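Local coordinates for hypothetical protein XAC2396 (Xanthomonas axonopodis pv. citri, PDB 2G3W) that is of unknown function but has a compact fold built around a variation of the PD-(D/E)XK nuclease motif, at residues Pro33-Asp37 and Glu38-Val42; Ala111-Thr114 and Trp115-His119. One frame throughout, in Å; residues are numbered along the deposited sequence.

Interaction 1 of 2, residues Pro33-Asp37 and Glu38-Val42; sequences PSETD and ERLMV
Thr36 OG1 accepts the backbone N-H of Arg39 at 3.0 Å, a nearly straight capping bond from Thr36, the N-cap residue of helix 37-49. With chi1 at 54°, OG1 sits between the backbone N and the carbonyl carbon of Thr36, which turns it back over the first turn of the helix. A water 2.7 Å from the same Thr36 OG1 also donates to Glu38 OE1, so the capping hydroxyl is linked to a carboxylate whose other oxygen, OE2, is bonded to Thr139 of helix 136-143.

The regular backbone bonds begin here: Leu40 N reaches Thr36 O at 2.9 Å, and Met41 N reaches Asp37 O. The Asp37 carboxylate is held by Gln31 at the end of the preceding strand.

Charge pairing runs along another side of the turn. Glu35 and Arg39 cross at about a right angle, and Glu35 OE2 meets Arg39 NH1 at the guanidinium edge in a weak bond of 3.1 Å. The carboxylate and guanidinium planes are turned 59° from each other. Both groups have other salt-bridge partners, Arg43 for Glu35 and Asp68 for Arg39, consistent with a small network in which each charge is shared.

Aliphatic carbons fill in the turn: Glu35 CG packs against Arg39 CB, and CG of selenomethionine Met41 lies 3.3 Å from Asp37 O, the oxygen that also accepts its backbone N-H.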
ATOM      1  N   PRO A  33      -3.004  33.489  -2.764  1.00 40.52           N
ATOM      2  CA  PRO A  33      -3.356  34.090  -1.473  1.00 40.57           C
ATOM      3  C   PRO A  33      -4.189  33.180  -0.550  1.00 41.17           C
ATOM      4  O   PRO A  33      -4.083  33.312   0.656  1.00 41.98           O
ATOM      5  CB  PRO A  33      -4.137  35.347  -1.871  1.00 40.87           C
ATOM      6  CG  PRO A  33      -3.666  35.658  -3.232  1.00 40.68           C
ATOM      7  CD  PRO A  33      -3.401  34.353  -3.893  1.00 40.65           C
ATOM      8  N   SER A  34      -4.977  32.254  -1.100  1.00 41.07           N
ATOM      9  CA  SER A  34      -5.753  31.308  -0.271  1.00 41.65           C
ATOM     10  C   SER A  34      -5.011  30.006   0.098  1.00 41.18           C
ATOM     11  O   SER A  34      -5.552  29.132   0.829  1.00 42.22           O
ATOM     12  CB  SER A  34      -7.117  30.996  -0.925  1.00 42.19           C
ATOM     13  OG  SER A  34      -7.946  32.153  -0.965  1.00 42.30           O
ATOM     14  N   GLU A  35      -3.768  29.872  -0.375  1.00 39.78           N
ATOM     15  CA  GLU A  35      -2.976  28.655  -0.156  1.00 38.86           C
ATOM     16  C   GLU A  35      -2.060  28.834   1.038  1.00 37.75           C
ATOM     17  O   GLU A  35      -1.238  29.752   1.053  1.00 37.04           O
ATOM     18  CB  GLU A  35      -2.149  28.330  -1.411  1.00 38.42           C
ATOM     19  CG  GLU A  35      -1.245  27.085  -1.314  1.00 39.13           C
ATOM     20  CD  GLU A  35      -0.640  26.743  -2.669  1.00 40.06           C
ATOM     21  OE1 GLU A  35      -0.347  27.703  -3.406  1.00 39.42           O
ATOM     22  OE2 GLU A  35      -0.469  25.541  -3.019  1.00 40.32           O
ATOM     23  N   THR A  36      -2.199  27.961   2.034  1.00 36.69           N
ATOM     24  CA  THR A  36      -1.376  28.043   3.253  1.00 35.87           C
ATOM     25  C   THR A  36       0.039  27.618   2.937  1.00 35.25           C
ATOM     26  O   THR A  36       0.278  26.926   1.925  1.00 34.54           O
ATOM     27  CB  THR A  36      -1.875  27.102   4.375  1.00 36.57           C
ATOM     28  OG1 THR A  36      -1.983  25.757   3.870  1.00 36.14           O
ATOM     29  CG2 THR A  36      -3.214  27.574   4.940  1.00 37.44           C
ATOM     30  N   ASP A  37       0.971  27.984   3.814  1.00 34.04           N
ATOM     31  CA  ASP A  37       2.352  27.464   3.741  1.00 33.74           C
ATOM     32  C   ASP A  37       2.405  25.933   3.736  1.00 32.84           C
ATOM     33  O   ASP A  37       3.143  25.322   2.961  1.00 33.65           O
ATOM     34  CB  ASP A  37       3.165  28.006   4.915  1.00 33.41           C
ATOM     35  CG  ASP A  37       3.415  29.484   4.814  1.00 32.88           C
ATOM     36  OD1 ASP A  37       3.080  30.130   3.788  1.00 32.93           O
ATOM     37  OD2 ASP A  37       3.976  30.013   5.772  1.00 35.55           O
ATOM     38  N   GLU A  38       1.622  25.316   4.618  1.00 32.71           N
ATOM     39  CA  GLU A  38       1.475  23.866   4.657  1.00 31.09           C
ATOM     40  C   GLU A  38       1.048  23.292   3.285  1.00 30.96           C
ATOM     41  O   GLU A  38       1.678  22.373   2.797  1.00 31.23           O
ATOM     42  CB  GLU A  38       0.447  23.466   5.720  1.00 32.04           C
ATOM     43  CG  GLU A  38       0.169  21.954   5.801  1.00 29.73           C
ATOM     44  CD  GLU A  38      -0.818  21.559   6.923  1.00 32.57           C
ATOM     45  OE1 GLU A  38      -1.522  22.434   7.463  1.00 32.67           O
ATOM     46  OE2 GLU A  38      -0.892  20.362   7.272  1.00 33.61           O
ATOM     47  N   ARG A  39      -0.025  23.811   2.683  1.00 31.07           N
ATOM     48  CA  ARG A  39      -0.495  23.295   1.367  1.00 30.52           C
ATOM     49  C   ARG A  39       0.573  23.492   0.317  1.00 30.18           C
ATOM     50  O   ARG A  39       0.818  22.586  -0.495  1.00 30.90           O
ATOM     51  CB  ARG A  39      -1.752  24.026   0.892  1.00 30.78           C
ATOM     52  CG  ARG A  39      -2.462  23.295  -0.261  1.00 30.41           C
ATOM     53  CD  ARG A  39      -3.694  24.089  -0.681  1.00 36.08           C
ATOM     54  NE  ARG A  39      -4.465  23.390  -1.710  1.00 39.30           N
ATOM     55  CZ  ARG A  39      -4.094  23.252  -2.979  1.00 43.32           C
ATOM     56  NH1 ARG A  39      -2.946  23.802  -3.422  1.00 42.07           N
ATOM     57  NH2 ARG A  39      -4.894  22.584  -3.820  1.00 42.57           N
ATOM     58  N   LEU A  40       1.245  24.652   0.332  1.00 30.24           N
ATOM     59  CA  LEU A  40       2.340  24.863  -0.645  1.00 30.23           C
ATOM     60  C   LEU A  40       3.427  23.786  -0.516  1.00 29.69           C
ATOM     61  O   LEU A  40       3.936  23.241  -1.515  1.00 30.51           O
ATOM     62  CB  LEU A  40       2.934  26.279  -0.518  1.00 30.75           C
ATOM     63  CG  LEU A  40       3.846  26.467  -1.730  1.00 32.49           C
ATOM     64  CD1 LEU A  40       3.348  27.520  -2.641  1.00 32.98           C
ATOM     65  CD2 LEU A  40       5.313  26.620  -1.359  1.00 33.59           C
HETATM   66  N   MSE A  41       3.806  23.467   0.710  1.00 29.33           N
HETATM   67  CA  MSE A  41       4.861  22.484   0.922  1.00 30.59           C
HETATM   68  C   MSE A  41       4.379  21.057   0.568  1.00 29.74           C
HETATM   69  O   MSE A  41       5.162  20.220   0.116  1.00 31.04           O
HETATM   70  CB  MSE A  41       5.459  22.571   2.365  1.00 31.01           C
HETATM   71  CG  MSE A  41       6.144  23.926   2.682  1.00 32.88           C
HETATM   72 SE   MSE A  41       7.664  24.194   1.525  0.80 35.58          SE
HETATM   73  CE  MSE A  41       8.771  22.776   2.231  1.00 35.29           C
ATOM     74  N   VAL A  42       3.102  20.791   0.751  1.00 31.11           N
ATOM     75  CA  VAL A  42       2.514  19.507   0.306  1.00 30.63           C
ATOM     76  C   VAL A  42       2.597  19.445  -1.227  1.00 31.65           C
ATOM     77  O   VAL A  42       2.920  18.372  -1.784  1.00 31.50           O
ATOM     78  CB  VAL A  42       1.060  19.300   0.771  1.00 31.96           C
ATOM     79  CG1 VAL A  42       0.432  18.027   0.138  1.00 31.19           C
ATOM     80  CG2 VAL A  42       0.994  19.132   2.301  1.00 30.05           C
TER
HETATM   81  O   HOH W   1      -3.259  24.174   5.662  1.00 36.24           O

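Interaction 2 of 2, residues Ala111-Thr114 and Trp115-His119; sequences ATET and WWKKH
Ala111 O receives the backbone N-H of Trp115 at 2.9 Å, the donor tilted 31° from the carbonyl plane. Thr114 OG1 lies 2.8 Å from the same Ala111 O, but its single proton could instead serve Gln110 O, so that bond is not settled. With chi1 at 62°, Thr114 folds its hydroxyl back toward the preceding turn of helix 110-123, the helix of the beta-alpha-beta unit between strands 101-106 and 129-133. The regular i to i+4 pattern continues from Thr112 O to Trp116 N, Glu113 O to Lys117 N and Thr114 O to Lys118 N.

On the side facing strand 129-133, the edge of the Trp115 ring comes to Thr112 O, CE3 3.8 Å from that oxygen, and the ring touches Val131. Thr112 OG1 is bonded to Gly108 N.

Glu113 and Lys117 run side by side in the same direction, Glu113 CG packing 3.6 Å from Lys117 CE. Glu113 OE2 and Lys117 NZ stay 4.3 Å apart, beyond a salt bridge, and NZ makes a weak hydrogen bond to Tyr22 OH of the second subunit. The pair thus meets through its methylenes, while any attraction between the opposite charges is probably modest.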
ATOM      1  N   ALA A 111     -10.053  14.184   9.583  1.00 37.14           N
ATOM      2  CA  ALA A 111     -10.946  14.458   8.456  1.00 37.65           C
ATOM      3  C   ALA A 111     -10.650  13.539   7.268  1.00 37.60           C
ATOM      4  O   ALA A 111     -11.567  13.079   6.578  1.00 38.21           O
ATOM      5  CB  ALA A 111     -10.819  15.905   8.031  1.00 38.10           C
ATOM      6  N   THR A 112      -9.367  13.329   6.998  1.00 37.79           N
ATOM      7  CA  THR A 112      -8.942  12.489   5.895  1.00 37.48           C
ATOM      8  C   THR A 112      -9.217  10.997   6.149  1.00 37.14           C
ATOM      9  O   THR A 112      -9.620  10.291   5.231  1.00 36.63           O
ATOM     10  CB  THR A 112      -7.462  12.712   5.569  1.00 37.11           C
ATOM     11  OG1 THR A 112      -7.233  14.102   5.279  1.00 38.93           O
ATOM     12  CG2 THR A 112      -7.042  11.877   4.364  1.00 37.93           C
ATOM     13  N   GLU A 113      -9.002  10.527   7.376  1.00 37.03           N
ATOM     14  CA  GLU A 113      -9.408   9.155   7.751  1.00 37.30           C
ATOM     15  C   GLU A 113     -10.930   8.960   7.668  1.00 37.01           C
ATOM     16  O   GLU A 113     -11.410   7.969   7.130  1.00 36.26           O
ATOM     17  CB  GLU A 113      -8.939   8.806   9.164  1.00 37.74           C
ATOM     18  CG  GLU A 113      -9.476   7.428   9.638  0.50 38.54           C
ATOM     19  CD  GLU A 113      -8.834   6.956  10.915  0.50 40.47           C
ATOM     20  OE1 GLU A 113      -9.031   7.620  11.962  0.50 42.19           O
ATOM     21  OE2 GLU A 113      -8.130   5.925  10.869  0.50 39.02           O
ATOM     22  N   THR A 114     -11.688   9.913   8.191  1.00 37.34           N
ATOM     23  CA  THR A 114     -13.143   9.841   8.092  1.00 37.40           C
ATOM     24  C   THR A 114     -13.629   9.858   6.629  1.00 36.68           C
ATOM     25  O   THR A 114     -14.463   9.030   6.239  1.00 36.52           O
ATOM     26  CB  THR A 114     -13.811  10.922   8.924  1.00 38.03           C
ATOM     27  OG1 THR A 114     -13.414  12.205   8.424  1.00 43.50           O
ATOM     28  CG2 THR A 114     -13.371  10.782  10.359  1.00 35.36           C
ATOM     29  N   TRP A 115     -13.073  10.756   5.834  1.00 36.12           N
ATOM     30  CA  TRP A 115     -13.306  10.802   4.385  1.00 36.30           C
ATOM     31  C   TRP A 115     -13.032   9.425   3.731  1.00 35.87           C
ATOM     32  O   TRP A 115     -13.885   8.871   3.026  1.00 36.08           O
ATOM     33  CB  TRP A 115     -12.442  11.879   3.740  1.00 36.10           C
ATOM     34  CG  TRP A 115     -12.489  11.900   2.227  1.00 37.51           C
ATOM     35  CD1 TRP A 115     -13.432  12.497   1.439  1.00 39.43           C
ATOM     36  CD2 TRP A 115     -11.509  11.348   1.331  1.00 38.30           C
ATOM     37  NE1 TRP A 115     -13.116  12.322   0.103  1.00 39.70           N
ATOM     38  CE2 TRP A 115     -11.944  11.618   0.012  1.00 39.55           C
ATOM     39  CE3 TRP A 115     -10.343  10.607   1.518  1.00 37.22           C
ATOM     40  CZ2 TRP A 115     -11.236  11.197  -1.116  1.00 40.06           C
ATOM     41  CZ3 TRP A 115      -9.630  10.181   0.381  1.00 39.36           C
ATOM     42  CH2 TRP A 115     -10.089  10.474  -0.914  1.00 39.22           C
ATOM     43  N   TRP A 116     -11.886   8.849   4.024  1.00 34.06           N
ATOM     44  CA  TRP A 116     -11.608   7.515   3.478  1.00 34.45           C
ATOM     45  C   TRP A 116     -12.640   6.468   3.872  1.00 34.40           C
ATOM     46  O   TRP A 116     -13.217   5.806   3.022  1.00 35.74           O
ATOM     47  CB  TRP A 116     -10.189   7.032   3.824  1.00 32.46           C
ATOM     48  CG  TRP A 116     -10.011   5.630   3.315  1.00 31.65           C
ATOM     49  CD1 TRP A 116     -10.088   4.466   4.033  1.00 30.68           C
ATOM     50  CD2 TRP A 116      -9.853   5.260   1.950  1.00 30.38           C
ATOM     51  NE1 TRP A 116      -9.919   3.377   3.177  1.00 29.62           N
ATOM     52  CE2 TRP A 116      -9.805   3.849   1.892  1.00 30.68           C
ATOM     53  CE3 TRP A 116      -9.736   5.994   0.756  1.00 32.08           C
ATOM     54  CZ2 TRP A 116      -9.618   3.150   0.680  1.00 30.72           C
ATOM     55  CZ3 TRP A 116      -9.574   5.299  -0.453  1.00 31.60           C
ATOM     56  CH2 TRP A 116      -9.525   3.883  -0.472  1.00 28.28           C
ATOM     57  N   LYS A 117     -12.899   6.315   5.161  1.00 36.20           N
ATOM     58  CA  LYS A 117     -13.807   5.279   5.609  1.00 36.20           C
ATOM     59  C   LYS A 117     -15.229   5.498   5.045  1.00 37.16           C
ATOM     60  O   LYS A 117     -15.935   4.520   4.738  1.00 37.14           O
ATOM     61  CB  LYS A 117     -13.821   5.211   7.147  1.00 37.29           C
ATOM     62  CG  LYS A 117     -12.492   4.796   7.844  1.00 36.05           C
ATOM     63  CD  LYS A 117     -12.812   4.478   9.326  1.00 37.84           C
ATOM     64  CE  LYS A 117     -11.580   4.550  10.241  0.50 38.64           C
ATOM     65  NZ  LYS A 117     -11.904   3.952  11.595  0.50 37.77           N
ATOM     66  N   LYS A 118     -15.641   6.759   4.909  1.00 36.81           N
ATOM     67  CA  LYS A 118     -16.909   7.113   4.254  1.00 38.36           C
ATOM     68  C   LYS A 118     -17.003   6.675   2.783  1.00 37.58           C
ATOM     69  O   LYS A 118     -18.028   6.116   2.351  1.00 36.82           O
ATOM     70  CB  LYS A 118     -17.190   8.616   4.332  1.00 38.28           C
ATOM     71  CG  LYS A 118     -18.578   8.972   3.767  1.00 41.33           C
ATOM     72  CD  LYS A 118     -18.884  10.465   3.845  1.00 40.47           C
ATOM     73  CE  LYS A 118     -20.239  10.809   3.177  1.00 42.17           C
ATOM     74  NZ  LYS A 118     -21.397  10.001   3.724  1.00 45.70           N
ATOM     75  N   HIS A 119     -15.938   6.939   2.033  1.00 36.80           N
ATOM     76  CA  HIS A 119     -15.913   6.742   0.586  1.00 37.83           C
ATOM     77  C   HIS A 119     -15.094   5.545   0.063  1.00 37.13           C
ATOM     78  O   HIS A 119     -15.007   5.371  -1.145  1.00 37.57           O
ATOM     79  CB  HIS A 119     -15.346   8.001  -0.088  1.00 37.47           C
ATOM     80  CG  HIS A 119     -16.140   9.235   0.184  1.00 41.32           C
ATOM     81  ND1 HIS A 119     -15.606  10.337   0.818  1.00 42.90           N
ATOM     82  CD2 HIS A 119     -17.434   9.541  -0.084  1.00 42.32           C
ATOM     83  CE1 HIS A 119     -16.531  11.276   0.910  1.00 43.17           C
ATOM     84  NE2 HIS A 119     -17.648  10.818   0.376  1.00 44.72           N
TER

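How the interactions relate
Following the chain from the N terminus, interaction 1 comes first: the loop after strand 21-31 turns at residues 33-37 into helix 37-49, which packs against helix 136-143 and strand 149-157. The chain then passes through strands 56-57, 69-72 and 78-84, helix 89-98 and strand 101-106 before interaction 2, within helix 110-123. Each contact is local and closes no long loop; they lie in series, neither nested nor crossed. The centres of interactions 1 and 2 are about 22 Å apart, and the two do not touch. Interaction 1 starts a helix beside strand 21-31, outermost in the sheet within this chain, whereas interaction 2 belongs to a beta-alpha-beta crossover and reaches the second subunit.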